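Local coordinates for protein DnaJ homolog dnj-2 (PDB 2QSA) that probably acts as an Hsp40 co-chaperone, stimulating ATP hydrolysis by an Hsp70 partner through its J domain, which lies in this fragment, at residues 90-93 / 94-98; 58-61 / 62-65; 22-25 / 26-29. All blocks are in the same frame, centred on the assembly; numbering follows the deposited sequence. Where two conformers were deposited one is given.

Contact 1 (90-93 / 94-98); sequences QRFY and NYYQY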
ATOM      1  N   GLN A  90      16.048   8.856  -6.709  1.00 20.81           N
ATOM      2  CA  GLN A  90      16.520   9.468  -5.470  0.60 20.02           C
ATOM      3  C   GLN A  90      16.473   8.441  -4.333  1.00 20.02           C
ATOM      4  O   GLN A  90      15.733   8.577  -3.374  1.00 19.73           O
ATOM      5  CB  GLN A  90      15.757  10.749  -5.178  0.60 19.41           C
ATOM      6  CG  GLN A  90      15.911  11.769  -6.356  0.60 18.44           C
ATOM      7  CD  GLN A  90      15.248  13.104  -6.090  0.60 19.53           C
ATOM      8  OE1 GLN A  90      14.962  13.467  -4.948  0.60 18.01           O
ATOM      9  NE2 GLN A  90      15.014  13.858  -7.159  0.60 18.58           N
ATOM     10  N   ARG A  91      17.307   7.411  -4.467  1.00 20.50           N
ATOM     11  CA  ARG A  91      17.201   6.238  -3.579  1.00 20.72           C
ATOM     12  C   ARG A  91      17.379   6.580  -2.109  1.00 19.80           C
ATOM     13  O   ARG A  91      16.544   6.202  -1.261  1.00 18.26           O
ATOM     14  CB  ARG A  91      18.238   5.182  -3.949  1.00 20.77           C
ATOM     15  CG  ARG A  91      18.051   3.882  -3.152  1.00 22.91           C
ATOM     16  CD  ARG A  91      19.240   2.903  -3.341  1.00 24.30           C
ATOM     17  NE  ARG A  91      18.977   1.550  -2.822  1.00 30.34           N
ATOM     18  CZ  ARG A  91      19.317   1.102  -1.605  1.00 34.03           C
ATOM     19  NH1 ARG A  91      19.926   1.891  -0.720  1.00 33.65           N
ATOM     20  NH2 ARG A  91      19.046  -0.160  -1.275  1.00 35.29           N
ATOM     21  N   PHE A  92      18.483   7.254  -1.783  1.00 19.34           N
ATOM     22  CA  PHE A  92      18.740   7.504  -0.373  1.00 18.46           C
ATOM     23  C   PHE A  92      17.624   8.366   0.242  1.00 18.69           C
ATOM     24  O   PHE A  92      17.107   8.048   1.308  1.00 18.02           O
ATOM     25  CB  PHE A  92      20.128   8.116  -0.154  1.00 18.56           C
ATOM     26  CG  PHE A  92      20.534   8.070   1.281  1.00 18.37           C
ATOM     27  CD1 PHE A  92      21.493   7.139   1.718  1.00 22.64           C
ATOM     28  CD2 PHE A  92      19.937   8.935   2.210  1.00 17.02           C
ATOM     29  CE1 PHE A  92      21.868   7.102   3.074  1.00 19.75           C
ATOM     30  CE2 PHE A  92      20.307   8.887   3.586  1.00 20.86           C
ATOM     31  CZ  PHE A  92      21.267   7.937   3.987  1.00 18.70           C
ATOM     32  N   TYR A  93      17.240   9.430  -0.449  1.00 17.49           N
ATOM     33  CA  TYR A  93      16.194  10.302   0.052  1.00 18.86           C
ATOM     34  C   TYR A  93      14.888   9.479   0.290  1.00 18.38           C
ATOM     35  O   TYR A  93      14.247   9.581   1.330  1.00 18.52           O
ATOM     36  CB  TYR A  93      15.965  11.408  -0.988  1.00 19.86           C
ATOM     37  CG  TYR A  93      14.875  12.374  -0.566  1.00 23.57           C
ATOM     38  CD1 TYR A  93      15.114  13.355   0.395  1.00 26.59           C
ATOM     39  CD2 TYR A  93      13.581  12.245  -1.090  1.00 24.02           C
ATOM     40  CE1 TYR A  93      14.074  14.223   0.784  1.00 30.19           C
ATOM     41  CE2 TYR A  93      12.545  13.087  -0.688  1.00 28.00           C
ATOM     42  CZ  TYR A  93      12.789  14.058   0.230  1.00 27.16           C
ATOM     43  OH  TYR A  93      11.702  14.845   0.599  1.00 29.56           O
ATOM     44  N   ASN A  94      14.498   8.669  -0.674  1.00 18.43           N
ATOM     45  CA  ASN A  94      13.241   7.905  -0.540  1.00 18.17           C
ATOM     46  C   ASN A  94      13.291   6.896   0.595  1.00 17.82           C
ATOM     47  O   ASN A  94      12.342   6.770   1.400  1.00 17.97           O
ATOM     48  CB  ASN A  94      12.920   7.191  -1.850  1.00 18.41           C
ATOM     49  CG  ASN A  94      12.549   8.169  -2.963  1.00 18.64           C
ATOM     50  OD1 ASN A  94      11.974   9.218  -2.687  1.00 18.03           O
ATOM     51  ND2 ASN A  94      12.838   7.795  -4.220  1.00 18.15           N
ATOM     52  N   TYR A  95      14.418   6.204   0.715  1.00 17.92           N
ATOM     53  CA  TYR A  95      14.581   5.303   1.848  1.00 18.40           C
ATOM     54  C   TYR A  95      14.556   6.052   3.175  1.00 18.42           C
ATOM     55  O   TYR A  95      13.907   5.605   4.129  1.00 19.26           O
ATOM     56  CB  TYR A  95      15.899   4.537   1.732  1.00 19.05           C
ATOM     57  CG  TYR A  95      15.852   3.287   0.864  1.00 19.70           C
ATOM     58  CD1 TYR A  95      15.540   3.357  -0.493  1.00 21.71           C
ATOM     59  CD2 TYR A  95      16.182   2.044   1.402  1.00 23.85           C
ATOM     60  CE1 TYR A  95      15.522   2.191  -1.295  1.00 19.52           C
ATOM     61  CE2 TYR A  95      16.175   0.876   0.604  1.00 24.48           C
ATOM     62  CZ  TYR A  95      15.858   0.979  -0.747  1.00 23.48           C
ATOM     63  OH  TYR A  95      15.835  -0.154  -1.557  1.00 25.20           O
ATOM     64  N   TYR A  96      15.303   7.160   3.254  1.00 17.86           N
ATOM     65  CA  TYR A  96      15.349   7.980   4.460  1.00 19.43           C
ATOM     66  C   TYR A  96      13.926   8.447   4.870  1.00 20.33           C
ATOM     67  O   TYR A  96      13.517   8.322   6.046  1.00 21.34           O
ATOM     68  CB  TYR A  96      16.251   9.203   4.195  1.00 19.65           C
ATOM     69  CG  TYR A  96      16.290  10.170   5.350  1.00 20.34           C
ATOM     70  CD1 TYR A  96      17.049   9.896   6.482  1.00 22.63           C
ATOM     71  CD2 TYR A  96      15.526  11.318   5.329  1.00 20.41           C
ATOM     72  CE1 TYR A  96      17.075  10.751   7.560  1.00 24.33           C
ATOM     73  CE2 TYR A  96      15.515  12.188   6.434  1.00 20.07           C
ATOM     74  CZ  TYR A  96      16.298  11.886   7.537  1.00 22.77           C
ATOM     75  OH  TYR A  96      16.314  12.724   8.634  1.00 22.76           O
ATOM     76  N   GLN A  97      13.164   8.979   3.911  1.00 19.22           N
ATOM     77  CA  GLN A  97      11.821   9.486   4.248  1.00 21.06           C
ATOM     78  C   GLN A  97      10.915   8.354   4.735  1.00 21.73           C
ATOM     79  O   GLN A  97      10.137   8.555   5.657  1.00 23.40           O
ATOM     80  CB  GLN A  97      11.149  10.187   3.074  1.00 20.30           C
ATOM     81  CG  GLN A  97      11.908  11.447   2.525  1.00 22.98           C
ATOM     82  CD  GLN A  97      12.217  12.499   3.578  1.00 27.78           C
ATOM     83  OE1 GLN A  97      11.458  12.714   4.527  1.00 27.30           O
ATOM     84  NE2 GLN A  97      13.350  13.179   3.397  1.00 31.01           N
ATOM     85  N   TYR A  98      11.025   7.187   4.103  1.00 21.11           N
ATOM     86  CA  TYR A  98      10.226   6.017   4.513  1.00 22.03           C
ATOM     87  C   TYR A  98      10.562   5.630   5.961  1.00 22.75           C
ATOM     88  O   TYR A  98       9.682   5.540   6.846  1.00 20.88           O
ATOM     89  CB  TYR A  98      10.496   4.849   3.572  1.00 21.45           C
ATOM     90  CG  TYR A  98       9.789   3.559   3.960  1.00 19.77           C
ATOM     91  CD1 TYR A  98       8.426   3.392   3.713  1.00 17.82           C
ATOM     92  CD2 TYR A  98      10.482   2.508   4.540  1.00 21.46           C
ATOM     93  CE1 TYR A  98       7.782   2.240   4.003  1.00 17.63           C
ATOM     94  CE2 TYR A  98       9.821   1.322   4.888  1.00 20.68           C
ATOM     95  CZ  TYR A  98       8.474   1.205   4.599  1.00 21.08           C
ATOM     96  OH  TYR A  98       7.810   0.052   4.935  1.00 20.56           O
TER

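Contact 2 (58-61 / 62-65); sequences AEER and FRVI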
ATOM      1  N   ALA A  58      -4.590 -15.630   3.161  1.00 20.42           N
ATOM      2  CA  ALA A  58      -5.461 -14.441   3.246  1.00 20.64           C
ATOM      3  C   ALA A  58      -4.752 -13.355   4.056  1.00 21.67           C
ATOM      4  O   ALA A  58      -4.716 -12.187   3.613  1.00 21.20           O
ATOM      5  CB  ALA A  58      -6.826 -14.800   3.877  1.00 21.46           C
ATOM      6  N   GLU A  59      -4.160 -13.735   5.200  1.00 20.76           N
ATOM      7  CA  GLU A  59      -3.385 -12.776   6.034  1.00 21.39           C
ATOM      8  C   GLU A  59      -2.250 -12.118   5.252  1.00 20.75           C
ATOM      9  O   GLU A  59      -2.014 -10.903   5.373  1.00 19.48           O
ATOM     10  CB  GLU A  59      -2.846 -13.435   7.314  1.00 21.81           C
ATOM     11  CG  GLU A  59      -3.959 -13.755   8.248  1.00 25.88           C
ATOM     12  CD  GLU A  59      -3.532 -14.498   9.501  1.00 35.21           C
ATOM     13  OE1 GLU A  59      -2.403 -14.250   9.987  1.00 34.76           O
ATOM     14  OE2 GLU A  59      -4.349 -15.322   9.992  1.00 36.52           O
ATOM     15  N   GLU A  60      -1.580 -12.925   4.445  1.00 20.21           N
ATOM     16  CA  GLU A  60      -0.496 -12.459   3.578  0.50 20.54           C
ATOM     17  C   GLU A  60      -1.005 -11.328   2.691  1.00 19.11           C
ATOM     18  O   GLU A  60      -0.389 -10.268   2.602  1.00 19.62           O
ATOM     19  CB  GLU A  60       0.001 -13.590   2.671  0.50 20.81           C
ATOM     20  CG  GLU A  60       1.078 -14.475   3.247  0.50 23.18           C
ATOM     21  CD  GLU A  60       1.397 -15.677   2.341  0.50 23.15           C
ATOM     22  OE1 GLU A  60       1.479 -15.520   1.086  0.50 28.11           O
ATOM     23  OE2 GLU A  60       1.573 -16.786   2.891  0.50 25.86           O
ATOM     24  N   ARG A  61      -2.147 -11.538   2.046  1.00 17.98           N
ATOM     25  CA  ARG A  61      -2.627 -10.473   1.150  1.00 15.80           C
ATOM     26  C   ARG A  61      -3.171  -9.272   1.961  1.00 15.96           C
ATOM     27  O   ARG A  61      -2.975  -8.084   1.603  1.00 15.37           O
ATOM     28  CB  ARG A  61      -3.711 -11.010   0.230  1.00 17.43           C
ATOM     29  CG  ARG A  61      -4.193 -10.021  -0.829  1.00 16.25           C
ATOM     30  CD  ARG A  61      -2.991  -9.561  -1.723  1.00 15.96           C
ATOM     31  NE  ARG A  61      -3.376  -8.560  -2.714  1.00 16.14           N
ATOM     32  CZ  ARG A  61      -2.465  -7.777  -3.309  1.00 14.94           C
ATOM     33  NH1 ARG A  61      -1.159  -7.958  -2.967  1.00 15.10           N
ATOM     34  NH2 ARG A  61      -2.791  -6.843  -4.212  1.00 14.55           N
ATOM     35  N   PHE A  62      -3.877  -9.602   3.030  1.00 16.17           N
ATOM     36  CA  PHE A  62      -4.440  -8.574   3.914  1.00 15.94           C
ATOM     37  C   PHE A  62      -3.360  -7.571   4.348  1.00 15.16           C
ATOM     38  O   PHE A  62      -3.615  -6.335   4.391  1.00 15.16           O
ATOM     39  CB  PHE A  62      -5.083  -9.234   5.141  1.00 16.38           C
ATOM     40  CG  PHE A  62      -5.903  -8.270   5.984  1.00 17.56           C
ATOM     41  CD1 PHE A  62      -7.274  -8.222   5.844  1.00 18.25           C
ATOM     42  CD2 PHE A  62      -5.288  -7.394   6.880  1.00 18.76           C
ATOM     43  CE1 PHE A  62      -8.071  -7.326   6.644  1.00 17.25           C
ATOM     44  CE2 PHE A  62      -6.044  -6.490   7.676  1.00 19.55           C
ATOM     45  CZ  PHE A  62      -7.448  -6.471   7.551  1.00 19.33           C
ATOM     46  N   ARG A  63      -2.163  -8.088   4.673  1.00 15.59           N
ATOM     47  CA  ARG A  63      -1.039  -7.221   5.036  1.00 16.87           C
ATOM     48  C   ARG A  63      -0.726  -6.179   3.969  1.00 16.24           C
ATOM     49  O   ARG A  63      -0.440  -5.031   4.286  1.00 15.15           O
ATOM     50  CB  ARG A  63       0.217  -8.054   5.360  1.00 18.12           C
ATOM     51  CG  ARG A  63       0.143  -8.700   6.755  1.00 22.57           C
ATOM     52  CD  ARG A  63       1.516  -9.244   7.183  1.00 23.64           C
ATOM     53  NE  ARG A  63       1.902 -10.476   6.472  1.00 32.53           N
ATOM     54  CZ  ARG A  63       1.550 -11.710   6.854  1.00 35.01           C
ATOM     55  NH1 ARG A  63       0.776 -11.888   7.914  1.00 35.23           N
ATOM     56  NH2 ARG A  63       1.940 -12.770   6.150  1.00 36.69           N
ATOM     57  N   VAL A  64      -0.765  -6.586   2.706  1.00 14.82           N
ATOM     58  CA  VAL A  64      -0.509  -5.600   1.635  1.00 15.33           C
ATOM     59  C   VAL A  64      -1.617  -4.536   1.565  1.00 13.86           C
ATOM     60  O   VAL A  64      -1.331  -3.333   1.361  1.00 14.02           O
ATOM     61  CB  VAL A  64      -0.306  -6.305   0.279  1.00 14.11           C
ATOM     62  CG1 VAL A  64       0.159  -5.270  -0.762  1.00 15.00           C
ATOM     63  CG2 VAL A  64       0.751  -7.454   0.463  1.00 16.96           C
ATOM     64  N   ILE A  65      -2.880  -4.988   1.629  1.00 13.91           N
ATOM     65  CA  ILE A  65      -4.030  -4.091   1.627  0.50 14.57           C
ATOM     66  C   ILE A  65      -3.861  -3.039   2.741  1.00 14.01           C
ATOM     67  O   ILE A  65      -4.015  -1.840   2.499  1.00 14.62           O
ATOM     68  CB  ILE A  65      -5.345  -4.883   1.774  0.50 13.64           C
ATOM     69  CG1 ILE A  65      -5.557  -5.707   0.485  0.50 13.20           C
ATOM     70  CG2 ILE A  65      -6.500  -3.944   2.054  0.50 14.60           C
ATOM     71  CD1 ILE A  65      -6.265  -7.040   0.723  0.50 15.11           C
TER
HETATM   72  O   HOH W   1       0.196 -14.417   8.636  1.00 44.99           O

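Contact 3 (22-25 / 26-29); sequences EVNR and EEFD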
ATOM      1  N   GLU A  22      -7.042  -0.354  -5.893  1.00 18.52           N
ATOM      2  CA  GLU A  22      -7.821  -0.044  -7.109  1.00 20.83           C
ATOM      3  C   GLU A  22      -8.367   1.393  -7.032  1.00 20.99           C
ATOM      4  O   GLU A  22      -9.521   1.662  -7.377  1.00 21.10           O
ATOM      5  CB  GLU A  22      -8.919  -1.118  -7.338  1.00 20.85           C
ATOM      6  CG  GLU A  22      -8.353  -2.573  -7.362  1.00 24.96           C
ATOM      7  CD  GLU A  22      -9.418  -3.721  -7.285  1.00 27.43           C
ATOM      8  OE1 GLU A  22     -10.539  -3.541  -6.748  1.00 33.66           O
ATOM      9  OE2 GLU A  22      -9.085  -4.848  -7.726  1.00 35.40           O
ATOM     10  N   VAL A  23      -7.547   2.309  -6.529  1.00 19.83           N
ATOM     11  CA  VAL A  23      -7.879   3.733  -6.539  1.00 22.04           C
ATOM     12  C   VAL A  23      -6.960   4.456  -7.518  1.00 23.19           C
ATOM     13  O   VAL A  23      -5.901   3.942  -7.890  1.00 24.94           O
ATOM     14  CB  VAL A  23      -7.792   4.406  -5.151  1.00 22.24           C
ATOM     15  CG1 VAL A  23      -8.843   3.840  -4.218  1.00 23.67           C
ATOM     16  CG2 VAL A  23      -6.446   4.241  -4.576  1.00 23.29           C
ATOM     17  N   ASN A  24      -7.367   5.643  -7.928  1.00 22.84           N
ATOM     18  CA  ASN A  24      -6.663   6.342  -8.985  1.00 24.99           C
ATOM     19  C   ASN A  24      -5.935   7.529  -8.354  1.00 23.02           C
ATOM     20  O   ASN A  24      -6.575   8.365  -7.724  1.00 23.76           O
ATOM     21  CB  ASN A  24      -7.716   6.796 -10.015  1.00 25.71           C
ATOM     22  CG  ASN A  24      -7.133   7.582 -11.161  1.00 30.66           C
ATOM     23  OD1 ASN A  24      -5.919   7.785 -11.250  1.00 36.20           O
ATOM     24  ND2 ASN A  24      -8.012   8.012 -12.087  1.00 34.64           N
ATOM     25  N   ARG A  25      -4.615   7.619  -8.506  1.00 22.69           N
ATOM     26  CA  ARG A  25      -3.890   8.771  -7.943  1.00 21.65           C
ATOM     27  C   ARG A  25      -4.477  10.122  -8.401  1.00 23.79           C
ATOM     28  O   ARG A  25      -4.652  11.042  -7.616  1.00 21.53           O
ATOM     29  CB  ARG A  25      -2.393   8.715  -8.292  1.00 22.79           C
ATOM     30  CG  ARG A  25      -1.593   9.874  -7.779  1.00 19.34           C
ATOM     31  CD  ARG A  25      -0.103   9.685  -8.079  1.00 22.86           C
ATOM     32  NE  ARG A  25       0.639  10.919  -7.774  1.00 23.16           N
ATOM     33  CZ  ARG A  25       1.925  11.109  -8.041  1.00 21.75           C
ATOM     34  NH1 ARG A  25       2.634  10.168  -8.622  1.00 20.30           N
ATOM     35  NH2 ARG A  25       2.490  12.266  -7.727  1.00 21.74           N
ATOM     36  N   GLU A  26      -4.820  10.214  -9.683  1.00 24.95           N
ATOM     37  CA  GLU A  26      -5.290  11.488 -10.214  0.60 27.08           C
ATOM     38  C   GLU A  26      -6.702  11.857  -9.754  1.00 27.67           C
ATOM     39  O   GLU A  26      -7.073  13.025  -9.830  1.00 29.71           O
ATOM     40  CB  GLU A  26      -5.154  11.533 -11.745  0.60 27.63           C
ATOM     41  CG  GLU A  26      -3.841  10.940 -12.311  0.60 31.31           C
ATOM     42  CD  GLU A  26      -2.557  11.495 -11.676  0.60 35.35           C
ATOM     43  OE1 GLU A  26      -2.582  12.630 -11.145  0.60 37.98           O
ATOM     44  OE2 GLU A  26      -1.514  10.799 -11.725  0.60 36.16           O
ATOM     45  N   GLU A  27      -7.480  10.881  -9.271  1.00 26.62           N
ATOM     46  CA  GLU A  27      -8.847  11.156  -8.801  0.60 27.39           C
ATOM     47  C   GLU A  27      -8.997  10.741  -7.335  1.00 26.46           C
ATOM     48  O   GLU A  27     -10.065  10.306  -6.871  1.00 29.20           O
ATOM     49  CB  GLU A  27      -9.897  10.484  -9.700  0.60 27.49           C
ATOM     50  CG  GLU A  27      -9.788  10.840 -11.199  0.60 28.49           C
ATOM     51  CD  GLU A  27     -10.226  12.273 -11.551  0.60 31.57           C
ATOM     52  OE1 GLU A  27     -10.977  12.900 -10.779  0.60 34.52           O
ATOM     53  OE2 GLU A  27      -9.832  12.775 -12.629  0.60 33.00           O
ATOM     54  N   PHE A  28      -7.914  10.912  -6.593  1.00 25.67           N
ATOM     55  CA  PHE A  28      -7.848  10.501  -5.191  1.00 23.41           C
ATOM     56  C   PHE A  28      -8.675  11.376  -4.259  1.00 23.03           C
ATOM     57  O   PHE A  28      -8.713  12.605  -4.405  1.00 22.86           O
ATOM     58  CB  PHE A  28      -6.385  10.596  -4.754  1.00 23.24           C
ATOM     59  CG  PHE A  28      -6.171  10.308  -3.297  1.00 22.15           C
ATOM     60  CD1 PHE A  28      -5.940   9.009  -2.854  1.00 23.27           C
ATOM     61  CD2 PHE A  28      -6.282  11.335  -2.350  1.00 21.46           C
ATOM     62  CE1 PHE A  28      -5.734   8.740  -1.503  1.00 22.75           C
ATOM     63  CE2 PHE A  28      -6.076  11.076  -0.992  1.00 21.38           C
ATOM     64  CZ  PHE A  28      -5.823   9.774  -0.567  1.00 23.30           C
ATOM     65  N   ASP A  29      -9.363  10.746  -3.314  1.00 21.62           N
ATOM     66  CA  ASP A  29      -9.728  11.425  -2.064  1.00 21.85           C
ATOM     67  C   ASP A  29      -9.899  10.402  -0.951  1.00 20.66           C
ATOM     68  O   ASP A  29      -9.985   9.184  -1.207  1.00 20.87           O
ATOM     69  CB  ASP A  29     -10.967  12.332  -2.183  1.00 20.94           C
ATOM     70  CG  ASP A  29     -12.270  11.551  -2.457  1.00 24.16           C
ATOM     71  OD1 ASP A  29     -12.628  10.634  -1.705  1.00 23.55           O
ATOM     72  OD2 ASP A  29     -12.996  11.911  -3.410  1.00 27.22           O
TER

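Contact 1 (90-93 / 94-98)
Arg91 lays its guanidinium over one face of the Tyr95 ring, one helical turn further along. CZ of Arg91 sits 4.0 Å from the centroid of the Tyr95 ring, and the two planes are tilted by only 27°, so this is a stacked cation-pi pair displaced toward the ring's hydroxyl side. Arg91 gets there by an extended chain whose CG is turned opposite its backbone N (chi1 -173°), while Tyr95 holds CG beside its own N; the aliphatic part runs along the same ring, with CG of Arg91 3.6 Å from CE1 of Tyr95. The Tyr95 OH makes a weak hydrogen bond to Glu9.

Two residues on, Tyr93 and Gln97 repeat the spacing with different chemistry. With chi1 at -61°, Gln97 holds CG beside its backbone N and over a face of the Tyr93 ring, 3.8 Å from the centroid, a CH-pi contact; the bend at chi2 then turns the amide back toward the same ring. Phe92 meets Tyr96 more loosely, in an apolar contact: CE2 of Phe92 approaches CB of Tyr96 at 4.1 Å.

Underneath, regular helical bonds tie the turns together, from Asn94 N to Gln90 O at 3.0 Å through to Gln97 N on Tyr93 O at 2.9 Å. Buried Asn94 spends its ND2 on the carbonyl of His87, before the helix begins.

This is the first part of helix 91-101. Asn94 faces Tyr83 and Tyr84 of helix 75-86, Gln97 touches Asn80 there, and Tyr95 rests against Ala7 and Leu10 of the N-terminal loop.

Contact 2 (58-61 / 62-65)
The backbone from Ala58 to Ile65 is continuous alpha-helix, with Phe62 N bonded to Ala58 O at 2.8 Å, Arg63 N to Glu59 O at 2.9 Å and Ile65 N to Arg61 O at 3.1 Å. On the outer side, Arg63 bends at chi3 (-74°) and swings its guanidinium back over the preceding turn. One face of the group lies against the Glu59 carbonyl oxygen and the backbone of Glu60, with NH2 of Arg63 3.6 Å from CA of Glu60. Glu59 and Arg63 do not form a direct salt bridge. Instead, a water in the guanidinium plane accepts from NH1 of Arg63 at 2.7 Å and donates to OE1 of Glu59 at 2.9 Å, bridging opposite charges one turn apart.

The stretch belongs to helix 52-73, one of the two long helices that form the antiparallel hairpin of the J domain. Phe62, its CG opposite the backbone N (chi1 -170°), carries its ring away from the preceding turn and onto Tyr37 and Ala41 of helix 30-43, and Ile65 joins it there against Tyr37 and Leu40. Arg61 turns at chi2 (58°), passing NH1 alongside Val64 at 3.7 Å from CG1; the same NH1 forms a salt bridge with Glu15, and Arg61 and Val64 both touch Val20 of helix 17-20. Glu59 rests on Pro46, the proline of the HPD signature in the loop joining the hairpin helices.

Contact 3 (22-25 / 26-29)
An Asx turn and a beta turn, both started by Asn24, form the bend in the loop between helix 17-20 and helix 30-43. The side-chain oxygen OD1 of Asn24 accepts from Glu26 N at 3.1 Å, and the main-chain O of Asn24 accepts from Glu27 N, also at 3.1 Å. Each donor stands well above the plane of its carbonyl group, about 63° out of it. The side-chain bond depends on the first torsion: CG lies opposite the backbone N (chi1 178°), which sends the amide forward along the turn, while the main-chain bond follows from the backbone fold. The other end of the amide, ND2 of Asn24, comes alongside Glu27, 3.5 Å from CG of Glu27, and the two side chains point the same way.

With Arg25 and Glu26 at its corners, the first turn is of type I, and a weak bond of 3.4 Å from Phe28 N to Arg25 O carries the chain through a second, overlapping one. Phe28 CB lies against Arg25 O, at 3.4 Å, while its ring runs off to Tyr18 and Leu33, where Lys78 makes a cation-pi contact with it. Just before the bend, Glu22 closes helix 17-20 with a Schellman motif; after it, Asp29 is the N-cap of helix 30-43, its OD1 accepting from Lys32 N.

Arg25 is stretched out fully and leaves the turn for helix 75-86, where NH1 forms a salt bridge with Asp86. Glu26 is not its partner: in the conformer described here, one of two, OE2 of Glu26 is 4.5 Å from NE of Arg25 and no N-H points at it, at most an attraction between nearby charges.

In the fold
All three contacts are local and at the surface, but sit on different elements. Contacts 1 and 2 are each a run of turns within one helix, 91-101 and 52-73, whereas contact 3 shapes the loop that leads into helix 30-43, against which contact 2 packs. Contacts 1 and 3 both lean on helix 75-86, one through side chains on its tyrosines, the other by pairing Arg25 with Asp86 and Phe28 with Lys78. Their chemistry differs: cation-pi and CH-pi contacts on tyrosine rings in contact 1, water-bridged charge in contact 2, turn hydrogen bonds in contact 3. None touches another; contacts 2 and 3 come nearest, about 7 Å between nearest atoms, on opposite sides of the chain's centre.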